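70 KDA protein (Xanthomonas sp., PDB 4B2N) is a dihaem c-type cytochrome that cleaves rubber, poly(cis-1,4-isoprene), oxidatively with dioxygen and works processively along the polymer. Local coordinates at residues A[261-272]-A[463-474]; A[591-599]-A[613-622]. All blocks are in the same frame, centred on the assembly; numbering follows the deposited sequence.

Contact 1 and contact 2 share no helix or strand and lie in series along the chain, their centres about 32 Å and their nearest atoms about 8 Å apart. Contact 1 pairs an irregular loop with the start of helix 467-481; contact 2 pairs helix 593-596 and its flanks with a proline-rich run leading into helix 620-626. Both have buried centres and exposed borders, Asp465 and Ile467 in the first, Ile593 and Gln613 in the second, and both contain bridging waters. A buried salt-bridge network holds contact 1, whereas contact 2 rests on prolines against a tyrosine face and a carboxylate-amide stack. Helix 599-607 links the regions: Met599 begins it, Val603 and Tyr607 touch Leu261, and Tyr607 also Pro271.

Contact 1. Residues A[261-272]-A[463-474]; sequences LFDMETLTLAPS and PSDNIVASELRR
A polar contact, built on salt bridges and arginine hydrogen bonds, fastens the loop 261-272, which follows helix 253-261, to the start of helix 467-481 and the turn before it. Asp263 is the hub. Its carboxylate is turned to the helix with CG anti to the backbone N (chi1 180°), and OD2 takes a hydrogen bond from Ser470 OG at 2.7 Å on its anti side. Arg473 NH2 reaches the same OD2 at 2.8 Å in a salt bridge, coming from above the carboxylate plane while OD2 stays near the plane of the guanidinium. The other oxygen, OD1, makes an Asx turn to Glu265 N, extended to an Asx motif by Thr266 N, which fixes the carboxylate's rotation. Arg473 NH2 also gives a bond to Ser464 O, and Pro463 CB lies over the centre of its guanidinium. Glu265 OE1 and Arg473 NE form a long salt bridge, 3.8 Å apart, and water 2 bridges the same two atoms more closely.

The bend of Arg474 at chi2 (-72°) brings its guanidinium between Ser272 CB on one face and Asp263 CA on the opposite face. NH2 gives a hydrogen bond to Ala270 O at 2.9 Å and a weak one to Phe262 O. Water 3 joins Arg474 NE, Ala270 O and Ser470 OG. At the solvent-facing Asp465 and Ile467, Thr268 OG1, which also accepts from Thr266 OG1, donates to Asp465 OD1 at a doubtfully short 2.5 Å, and Ile467 CD1 presses on Ala270 CB at a tight 3.5 Å.

Arg474 NH1 makes a hydrogen bond to Pro259 O and a salt bridge to Glu275. Helix 326-331 flanks the loop at Phe262, Leu267 and Thr268, and helix 599-607 packs against Leu261 and Pro271.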
loop_
_atom_site.group_PDB
_atom_site.type_symbol
_atom_site.label_atom_id
_atom_site.label_comp_id
_atom_site.label_asym_id
_atom_site.label_seq_id
_atom_site.Cartn_x
_atom_site.Cartn_y
_atom_site.Cartn_z
ATOM N N LEU A 261 12.162 -7.698 16.453
ATOM C CA LEU A 261 13.546 -7.441 16.082
ATOM C C LEU A 261 14.019 -6.159 16.742
ATOM O O LEU A 261 15.176 -6.082 17.147
ATOM C CB LEU A 261 13.643 -7.257 14.571
ATOM C CG LEU A 261 14.016 -8.466 13.667
ATOM C CD1 LEU A 261 13.473 -9.788 14.180
ATOM C CD2 LEU A 261 13.535 -8.200 12.217
ATOM N N PHE A 262 13.097 -5.191 16.918
ATOM C CA PHE A 262 13.518 -3.794 17.198
ATOM C C PHE A 262 12.932 -3.334 18.487
ATOM O O PHE A 262 11.792 -3.601 18.758
ATOM C CB PHE A 262 13.047 -2.802 16.109
ATOM C CG PHE A 262 13.615 -3.134 14.738
ATOM C CD1 PHE A 262 14.931 -2.900 14.475
ATOM C CD2 PHE A 262 12.821 -3.758 13.774
ATOM C CE1 PHE A 262 15.481 -3.233 13.240
ATOM C CE2 PHE A 262 13.353 -4.156 12.535
ATOM C CZ PHE A 262 14.685 -3.853 12.254
ATOM N N ASP A 263 13.724 -2.630 19.250
ATOM C CA ASP A 263 13.254 -1.978 20.452
ATOM C C ASP A 263 12.184 -0.965 20.002
ATOM O O ASP A 263 12.376 -0.164 19.069
ATOM C CB ASP A 263 14.480 -1.293 21.098
ATOM C CG ASP A 263 14.131 -0.553 22.385
ATOM O OD1 ASP A 263 13.256 0.336 22.336
ATOM O OD2 ASP A 263 14.728 -0.826 23.470
ATOM N N MET A 264 11.025 -1.032 20.609
ATOM C CA MET A 264 9.911 -0.262 20.145
ATOM C C MET A 264 9.919 1.188 20.616
ATOM O O MET A 264 9.041 1.927 20.240
ATOM C CB MET A 264 8.658 -0.936 20.672
ATOM C CG MET A 264 8.545 -2.325 20.020
ATOM S SD MET A 264 7.938 -2.253 18.312
ATOM C CE MET A 264 6.217 -1.756 18.633
ATOM N N GLU A 265 10.929 1.560 21.425
ATOM C CA GLU A 265 11.106 2.933 21.856
ATOM C C GLU A 265 12.271 3.614 21.151
ATOM O O GLU A 265 12.250 4.835 20.959
ATOM C CB GLU A 265 11.332 2.973 23.352
ATOM C CG GLU A 265 10.114 2.571 24.192
ATOM C CD GLU A 265 10.510 2.602 25.648
ATOM O OE1 GLU A 265 11.012 1.597 26.208
ATOM O OE2 GLU A 265 10.386 3.671 26.244
ATOM N N THR A 266 13.295 2.837 20.770
ATOM C CA THR A 266 14.518 3.439 20.269
ATOM C C THR A 266 14.855 3.017 18.829
ATOM O O THR A 266 15.613 3.692 18.180
ATOM C CB THR A 266 15.727 3.061 21.142
ATOM O OG1 THR A 266 16.062 1.679 20.919
ATOM C CG2 THR A 266 15.386 3.314 22.636
ATOM N N LEU A 267 14.244 1.930 18.346
ATOM C CA LEU A 267 14.558 1.340 17.068
ATOM C C LEU A 267 15.939 0.672 17.023
ATOM O O LEU A 267 16.397 0.329 15.938
ATOM C CB LEU A 267 14.305 2.326 15.859
ATOM C CG LEU A 267 12.936 3.045 15.836
ATOM C CD1 LEU A 267 12.866 3.928 14.535
ATOM C CD2 LEU A 267 11.825 2.032 15.941
ATOM N N THR A 268 16.557 0.427 18.183
ATOM C CA THR A 268 17.693 -0.448 18.273
ATOM C C THR A 268 17.314 -1.873 17.796
ATOM O O THR A 268 16.228 -2.394 18.083
ATOM C CB THR A 268 18.175 -0.570 19.738
ATOM O OG1 THR A 268 18.434 0.737 20.265
ATOM C CG2 THR A 268 19.409 -1.394 19.818
ATOM N N LEU A 269 18.179 -2.456 16.982
ATOM C CA LEU A 269 18.022 -3.845 16.622
ATOM C C LEU A 269 18.398 -4.667 17.877
ATOM O O LEU A 269 19.534 -4.727 18.270
ATOM C CB LEU A 269 18.957 -4.223 15.464
ATOM C CG LEU A 269 18.992 -5.689 15.005
ATOM C CD1 LEU A 269 17.604 -6.152 14.581
ATOM C CD2 LEU A 269 19.982 -5.913 13.854
ATOM N N ALA A 270 17.415 -5.257 18.506
ATOM C CA ALA A 270 17.621 -5.970 19.763
ATOM C C ALA A 270 16.449 -6.937 19.878
ATOM O O ALA A 270 15.424 -6.613 20.455
ATOM C CB ALA A 270 17.640 -4.960 20.928
ATOM N N PRO A 271 16.569 -8.115 19.283
ATOM C CA PRO A 271 15.471 -9.054 19.212
ATOM C C PRO A 271 15.035 -9.527 20.561
ATOM O O PRO A 271 15.897 -9.600 21.448
ATOM C CB PRO A 271 16.118 -10.220 18.437
ATOM C CG PRO A 271 16.978 -9.486 17.502
ATOM C CD PRO A 271 17.688 -8.580 18.466
ATOM N N SER A 272 13.744 -9.796 20.742
ATOM C CA SER A 272 13.270 -10.303 22.050
ATOM C C SER A 272 12.064 -11.129 21.784
ATOM O O SER A 272 11.371 -10.893 20.804
ATOM C CB SER A 272 12.860 -9.121 22.954
ATOM O OG SER A 272 12.188 -9.508 24.170
ATOM N N PRO A 463 15.159 6.399 25.288
ATOM C CA PRO A 463 15.877 5.446 26.100
ATOM C C PRO A 463 17.220 5.146 25.420
ATOM O O PRO A 463 17.386 5.421 24.225
ATOM C CB PRO A 463 14.957 4.213 26.060
ATOM C CG PRO A 463 13.591 4.817 25.954
ATOM C CD PRO A 463 13.785 5.944 25.002
ATOM N N SER A 464 18.159 4.639 26.189
ATOM C CA SER A 464 19.490 4.267 25.675
ATOM C C SER A 464 19.476 3.195 24.580
ATOM O O SER A 464 18.743 2.187 24.613
ATOM C CB SER A 464 20.417 3.828 26.815
ATOM O OG SER A 464 19.845 2.696 27.436
ATOM N N ASP A 465 20.377 3.405 23.652
ATOM C CA ASP A 465 20.509 2.598 22.496
ATOM C C ASP A 465 21.520 1.548 22.907
ATOM O O ASP A 465 22.694 1.654 22.587
ATOM C CB ASP A 465 21.070 3.469 21.370
ATOM C CG ASP A 465 21.253 2.726 20.110
ATOM O OD1 ASP A 465 20.682 1.661 19.898
ATOM O OD2 ASP A 465 22.021 3.199 19.290
ATOM N N ASN A 466 21.085 0.576 23.694
ATOM C CA ASN A 466 21.991 -0.534 23.982
ATOM C C ASN A 466 21.179 -1.712 24.397
ATOM O O ASN A 466 20.027 -1.591 24.809
ATOM C CB ASN A 466 23.158 -0.212 24.934
ATOM C CG ASN A 466 22.761 -0.214 26.365
ATOM O OD1 ASN A 466 22.267 0.810 26.844
ATOM N ND2 ASN A 466 22.927 -1.350 27.068
ATOM N N ILE A 467 21.775 -2.834 24.084
ATOM C CA ILE A 467 21.114 -4.127 23.999
ATOM C C ILE A 467 20.776 -4.500 25.436
ATOM O O ILE A 467 19.636 -4.899 25.710
ATOM C CB ILE A 467 22.067 -5.191 23.381
ATOM C CG1 ILE A 467 22.347 -4.916 21.888
ATOM C CG2 ILE A 467 21.500 -6.614 23.545
ATOM C CD1 ILE A 467 21.095 -4.990 21.067
ATOM N N VAL A 468 21.701 -4.294 26.378
ATOM C CA VAL A 468 21.426 -4.662 27.783
ATOM C C VAL A 468 20.214 -3.888 28.306
ATOM O O VAL A 468 19.271 -4.488 28.893
ATOM C CB VAL A 468 22.664 -4.419 28.687
ATOM C CG1 VAL A 468 22.287 -4.354 30.154
ATOM C CG2 VAL A 468 23.698 -5.497 28.401
ATOM N N ALA A 469 20.192 -2.579 28.024
ATOM C CA ALA A 469 19.109 -1.736 28.538
ATOM C C ALA A 469 17.805 -2.080 27.792
ATOM O O ALA A 469 16.679 -2.040 28.357
ATOM C CB ALA A 469 19.515 -0.287 28.370
ATOM N N SER A 470 17.932 -2.391 26.504
ATOM C CA SER A 470 16.753 -2.808 25.761
ATOM C C SER A 470 16.129 -4.066 26.382
ATOM O O SER A 470 14.902 -4.164 26.530
ATOM C CB SER A 470 17.054 -3.027 24.297
ATOM O OG SER A 470 15.809 -3.249 23.615
ATOM N N GLU A 471 16.957 -5.026 26.778
ATOM C CA GLU A 471 16.457 -6.208 27.527
ATOM C C GLU A 471 15.792 -5.843 28.840
ATOM O O GLU A 471 14.817 -6.464 29.235
ATOM C CB GLU A 471 17.525 -7.330 27.679
ATOM C CG GLU A 471 17.117 -8.522 28.582
ATOM C CD GLU A 471 18.330 -9.461 28.910
ATOM O OE1 GLU A 471 19.206 -9.581 27.995
ATOM O OE2 GLU A 471 18.442 -10.021 30.060
ATOM N N LEU A 472 16.321 -4.864 29.540
ATOM C CA LEU A 472 15.760 -4.461 30.787
ATOM C C LEU A 472 14.340 -3.992 30.530
ATOM O O LEU A 472 13.377 -4.396 31.195
ATOM C CB LEU A 472 16.671 -3.339 31.432
ATOM C CG LEU A 472 16.131 -2.630 32.723
ATOM C CD1 LEU A 472 17.180 -1.779 33.424
ATOM C CD2 LEU A 472 14.889 -1.779 32.435
ATOM N N ARG A 473 14.191 -3.132 29.553
ATOM C CA ARG A 473 12.883 -2.473 29.310
ATOM C C ARG A 473 11.807 -3.410 28.761
ATOM O O ARG A 473 10.582 -3.137 28.950
ATOM C CB ARG A 473 13.039 -1.315 28.288
ATOM C CG ARG A 473 13.750 -0.073 28.879
ATOM C CD ARG A 473 13.941 1.030 27.833
ATOM N NE ARG A 473 14.627 0.659 26.583
ATOM C CZ ARG A 473 15.909 0.936 26.328
ATOM N NH1 ARG A 473 16.663 1.475 27.282
ATOM N NH2 ARG A 473 16.431 0.687 25.132
ATOM N N ARG A 474 12.229 -4.422 28.002
ATOM C CA ARG A 474 11.236 -5.424 27.438
ATOM C C ARG A 474 10.245 -5.993 28.468
ATOM O O ARG A 474 9.024 -6.206 28.195
ATOM C CB ARG A 474 11.967 -6.593 26.722
ATOM C CG ARG A 474 12.637 -6.161 25.435
ATOM C CD ARG A 474 11.609 -5.864 24.326
ATOM N NE ARG A 474 12.354 -5.863 23.067
ATOM C CZ ARG A 474 11.809 -5.787 21.879
ATOM N NH1 ARG A 474 10.504 -5.643 21.773
ATOM N NH2 ARG A 474 12.598 -5.910 20.811
HETATM O O HOH W 1 12.538 -2.777 25.041
HETATM O O HOH W 2 12.572 -0.108 25.047
HETATM O O HOH W 3 15.114 -5.695 23.142
#

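Contact 2. Residues A[591-599]-A[613-622]; sequences ATIDILYSM and QSPPPITDQQ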
loop_
_atom_site.group_PDB
_atom_site.type_symbol
_atom_site.label_atom_id
_atom_site.label_comp_id
_atom_site.label_asym_id
_atom_site.label_seq_id
_atom_site.Cartn_x
_atom_site.Cartn_y
_atom_site.Cartn_z
ATOM N N ALA A 591 -2.046 -25.740 -0.976
ATOM C CA ALA A 591 -1.000 -24.726 -1.181
ATOM C C ALA A 591 0.421 -25.271 -1.298
ATOM O O ALA A 591 0.875 -26.068 -0.487
ATOM C CB ALA A 591 -1.074 -23.730 -0.040
ATOM N N THR A 592 1.176 -24.807 -2.279
ATOM C CA THR A 592 2.574 -25.277 -2.426
ATOM C C THR A 592 3.552 -24.484 -1.557
ATOM O O THR A 592 3.187 -23.500 -0.925
ATOM C CB THR A 592 2.994 -25.149 -3.891
ATOM O OG1 THR A 592 2.575 -23.857 -4.363
ATOM C CG2 THR A 592 2.309 -26.241 -4.732
ATOM N N ILE A 593 4.798 -24.907 -1.525
ATOM C CA ILE A 593 5.756 -24.311 -0.604
ATOM C C ILE A 593 5.982 -22.791 -0.822
ATOM O O ILE A 593 6.172 -22.062 0.119
ATOM C CB ILE A 593 7.062 -25.101 -0.675
ATOM C CG1 ILE A 593 7.926 -24.785 0.536
ATOM C CG2 ILE A 593 7.781 -24.931 -2.018
ATOM C CD1 ILE A 593 9.213 -25.605 0.506
ATOM N N ASP A 594 5.956 -22.331 -2.072
ATOM C CA ASP A 594 6.130 -20.928 -2.394
ATOM C C ASP A 594 4.887 -20.105 -1.929
ATOM O O ASP A 594 4.976 -18.917 -1.726
ATOM C CB ASP A 594 6.307 -20.748 -3.899
ATOM C CG ASP A 594 5.094 -21.162 -4.669
ATOM O OD1 ASP A 594 4.695 -22.353 -4.552
ATOM O OD2 ASP A 594 4.491 -20.320 -5.375
ATOM N N ILE A 595 3.733 -20.747 -1.779
ATOM C CA ILE A 595 2.563 -20.004 -1.341
ATOM C C ILE A 595 2.536 -19.919 0.199
ATOM O O ILE A 595 2.078 -18.924 0.778
ATOM C CB ILE A 595 1.261 -20.642 -1.874
ATOM C CG1 ILE A 595 1.173 -20.492 -3.380
ATOM C CG2 ILE A 595 0.039 -20.049 -1.192
ATOM C CD1 ILE A 595 -0.026 -21.243 -4.000
ATOM N N LEU A 596 3.008 -20.970 0.850
ATOM C CA LEU A 596 3.014 -21.038 2.297
ATOM C C LEU A 596 4.156 -20.263 2.928
ATOM O O LEU A 596 4.085 -19.962 4.070
ATOM C CB LEU A 596 3.065 -22.483 2.769
ATOM C CG LEU A 596 1.871 -23.333 2.332
ATOM C CD1 LEU A 596 2.148 -24.768 2.752
ATOM C CD2 LEU A 596 0.546 -22.843 2.932
ATOM N N TYR A 597 5.212 -19.941 2.189
ATOM C CA TYR A 597 6.360 -19.339 2.858
ATOM C C TYR A 597 6.130 -17.921 3.400
ATOM O O TYR A 597 5.547 -17.077 2.724
ATOM C CB TYR A 597 7.562 -19.324 1.947
ATOM C CG TYR A 597 8.852 -18.967 2.646
ATOM C CD1 TYR A 597 9.482 -19.889 3.521
ATOM C CD2 TYR A 597 9.457 -17.704 2.445
ATOM C CE1 TYR A 597 10.639 -19.592 4.167
ATOM C CE2 TYR A 597 10.623 -17.391 3.106
ATOM C CZ TYR A 597 11.221 -18.338 3.969
ATOM O OH TYR A 597 12.396 -18.019 4.563
ATOM N N SER A 598 6.680 -17.656 4.597
ATOM C CA SER A 598 6.650 -16.317 5.179
ATOM C C SER A 598 8.068 -15.971 5.509
ATOM O O SER A 598 8.647 -16.540 6.457
ATOM C CB SER A 598 5.892 -16.319 6.462
ATOM O OG SER A 598 6.042 -15.056 7.120
ATOM N N MET A 599 8.631 -15.027 4.761
ATOM C CA MET A 599 9.979 -14.541 5.081
ATOM C C MET A 599 9.974 -13.923 6.492
ATOM O O MET A 599 10.887 -14.116 7.248
ATOM C CB MET A 599 10.392 -13.559 4.023
ATOM C CG MET A 599 11.769 -13.043 4.216
ATOM S SD MET A 599 12.989 -14.197 3.636
ATOM C CE MET A 599 12.819 -13.892 1.914
ATOM N N GLN A 613 13.318 -21.752 8.302
ATOM C CA GLN A 613 13.288 -22.337 6.948
ATOM C C GLN A 613 13.740 -21.197 5.972
ATOM O O GLN A 613 13.270 -20.040 6.061
ATOM C CB GLN A 613 11.792 -22.806 6.739
ATOM C CG GLN A 613 11.354 -23.359 5.380
ATOM C CD GLN A 613 9.821 -23.298 5.066
ATOM O OE1 GLN A 613 9.380 -23.504 3.886
ATOM N NE2 GLN A 613 9.002 -23.019 6.099
ATOM N N SER A 614 14.702 -21.476 5.113
ATOM C CA SER A 614 15.155 -20.477 4.175
ATOM C C SER A 614 14.187 -20.423 2.986
ATOM O O SER A 614 13.436 -21.385 2.768
ATOM C CB SER A 614 16.520 -20.898 3.680
ATOM O OG SER A 614 17.429 -20.692 4.751
ATOM N N PRO A 615 14.213 -19.322 2.220
ATOM C CA PRO A 615 13.247 -19.164 1.140
ATOM C C PRO A 615 13.364 -20.307 0.132
ATOM O O PRO A 615 14.475 -20.753 -0.244
ATOM C CB PRO A 615 13.625 -17.806 0.507
ATOM C CG PRO A 615 14.320 -17.055 1.619
ATOM C CD PRO A 615 15.059 -18.120 2.404
ATOM N N PRO A 616 12.251 -20.876 -0.210
ATOM C CA PRO A 616 12.236 -21.940 -1.227
ATOM C C PRO A 616 12.643 -21.324 -2.602
ATOM O O PRO A 616 12.188 -20.219 -2.903
ATOM C CB PRO A 616 10.761 -22.362 -1.272
ATOM C CG PRO A 616 10.028 -21.190 -0.737
ATOM C CD PRO A 616 10.916 -20.541 0.292
ATOM N N PRO A 617 13.445 -22.038 -3.416
ATOM C CA PRO A 617 13.596 -21.630 -4.773
ATOM C C PRO A 617 12.228 -21.787 -5.476
ATOM O O PRO A 617 11.697 -22.881 -5.568
ATOM C CB PRO A 617 14.676 -22.598 -5.313
ATOM C CG PRO A 617 14.522 -23.865 -4.507
ATOM C CD PRO A 617 14.122 -23.331 -3.129
ATOM N N ILE A 618 11.653 -20.692 -5.951
ATOM C CA ILE A 618 10.334 -20.785 -6.581
ATOM C C ILE A 618 10.478 -21.354 -8.004
ATOM O O ILE A 618 11.249 -20.829 -8.786
ATOM C CB ILE A 618 9.640 -19.419 -6.573
ATOM C CG1 ILE A 618 9.358 -19.000 -5.128
ATOM C CG2 ILE A 618 8.376 -19.522 -7.406
ATOM C CD1 ILE A 618 8.637 -17.670 -4.988
ATOM N N THR A 619 9.774 -22.442 -8.327
ATOM C CA THR A 619 9.977 -23.173 -9.601
ATOM C C THR A 619 9.183 -22.579 -10.742
ATOM O O THR A 619 8.300 -21.794 -10.508
ATOM C CB THR A 619 9.525 -24.633 -9.476
ATOM O OG1 THR A 619 8.119 -24.696 -9.254
ATOM C CG2 THR A 619 10.287 -25.370 -8.289
ATOM N N ASP A 620 9.454 -23.008 -11.975
ATOM C CA ASP A 620 8.792 -22.388 -13.096
ATOM C C ASP A 620 7.344 -22.840 -13.070
ATOM O O ASP A 620 6.519 -22.115 -13.538
ATOM C CB ASP A 620 9.459 -22.762 -14.414
ATOM C CG ASP A 620 10.872 -22.174 -14.551
ATOM O OD1 ASP A 620 11.122 -21.085 -13.970
ATOM O OD2 ASP A 620 11.721 -22.816 -15.222
ATOM N N GLN A 621 7.054 -24.048 -12.573
ATOM C CA GLN A 621 5.636 -24.450 -12.508
ATOM C C GLN A 621 4.865 -23.598 -11.468
ATOM O O GLN A 621 3.707 -23.221 -11.686
ATOM C CB GLN A 621 5.448 -25.995 -12.248
ATOM C CG GLN A 621 5.323 -26.906 -13.523
ATOM C CD GLN A 621 4.130 -26.618 -14.561
ATOM O OE1 GLN A 621 2.965 -26.320 -14.186
ATOM N NE2 GLN A 621 4.438 -26.758 -15.884
ATOM N N GLN A 622 5.523 -23.260 -10.369
ATOM C CA GLN A 622 4.887 -22.371 -9.377
ATOM C C GLN A 622 4.682 -20.986 -9.948
ATOM O O GLN A 622 3.639 -20.334 -9.675
ATOM C CB GLN A 622 5.720 -22.324 -8.073
ATOM C CG GLN A 622 5.688 -23.649 -7.293
ATOM C CD GLN A 622 6.903 -23.843 -6.357
ATOM O OE1 GLN A 622 7.813 -23.004 -6.268
ATOM N NE2 GLN A 622 6.900 -24.970 -5.629
HETATM O O HOH W 4 6.768 -22.732 2.903
HETATM O O HOH W 5 2.553 -20.863 -6.889
#
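Tyr597 lays one ring face on the Pro615-Pro616 step: Pro616 CD sits 3.7 Å from the ring centroid and Pro615 CA 3.9 Å, both CH-pi contacts over the same face. The anti chi1 (-169°) swings the ring across the two prolines, and its OH donates to Gln613 O at 2.7 Å. The Gln613 amide stands nearly upright to the ring, 81° between planes, with OE1 by CD1; water 4 ties this OE1 to Ile593 O. Pro616 fills the hollow between the Tyr597 ring and the Ile593 side chain, its CD against the ring and its CB against CG2 and CD1 of Ile593. Met599 bends at chi2 and chi3 to bring CE against Pro615 CG at 3.5 Å. Trp242 meets Tyr597 edge-to-face.

At the other end, Asp594 CB meets Ile618 CG1 at 3.7 Å. The Asp594 carboxylate stacks on the Gln622 amide with planes 13° apart, and Thr592 OG1 donates to OD1. Gln622 OE1 accepts from Thr619 N, and Thr619 OG1 from Gln622 N, a capping box that holds the amide in place. Water 5 links Asp594 OD2 to Gln622 O.

The fit is thus largely apolar, yet Tyr597 OH, Asp594 and Gln622 OE1 each have a partner; OD2 of Asp594 is in a salt bridge with Arg626, which probably balances its charge.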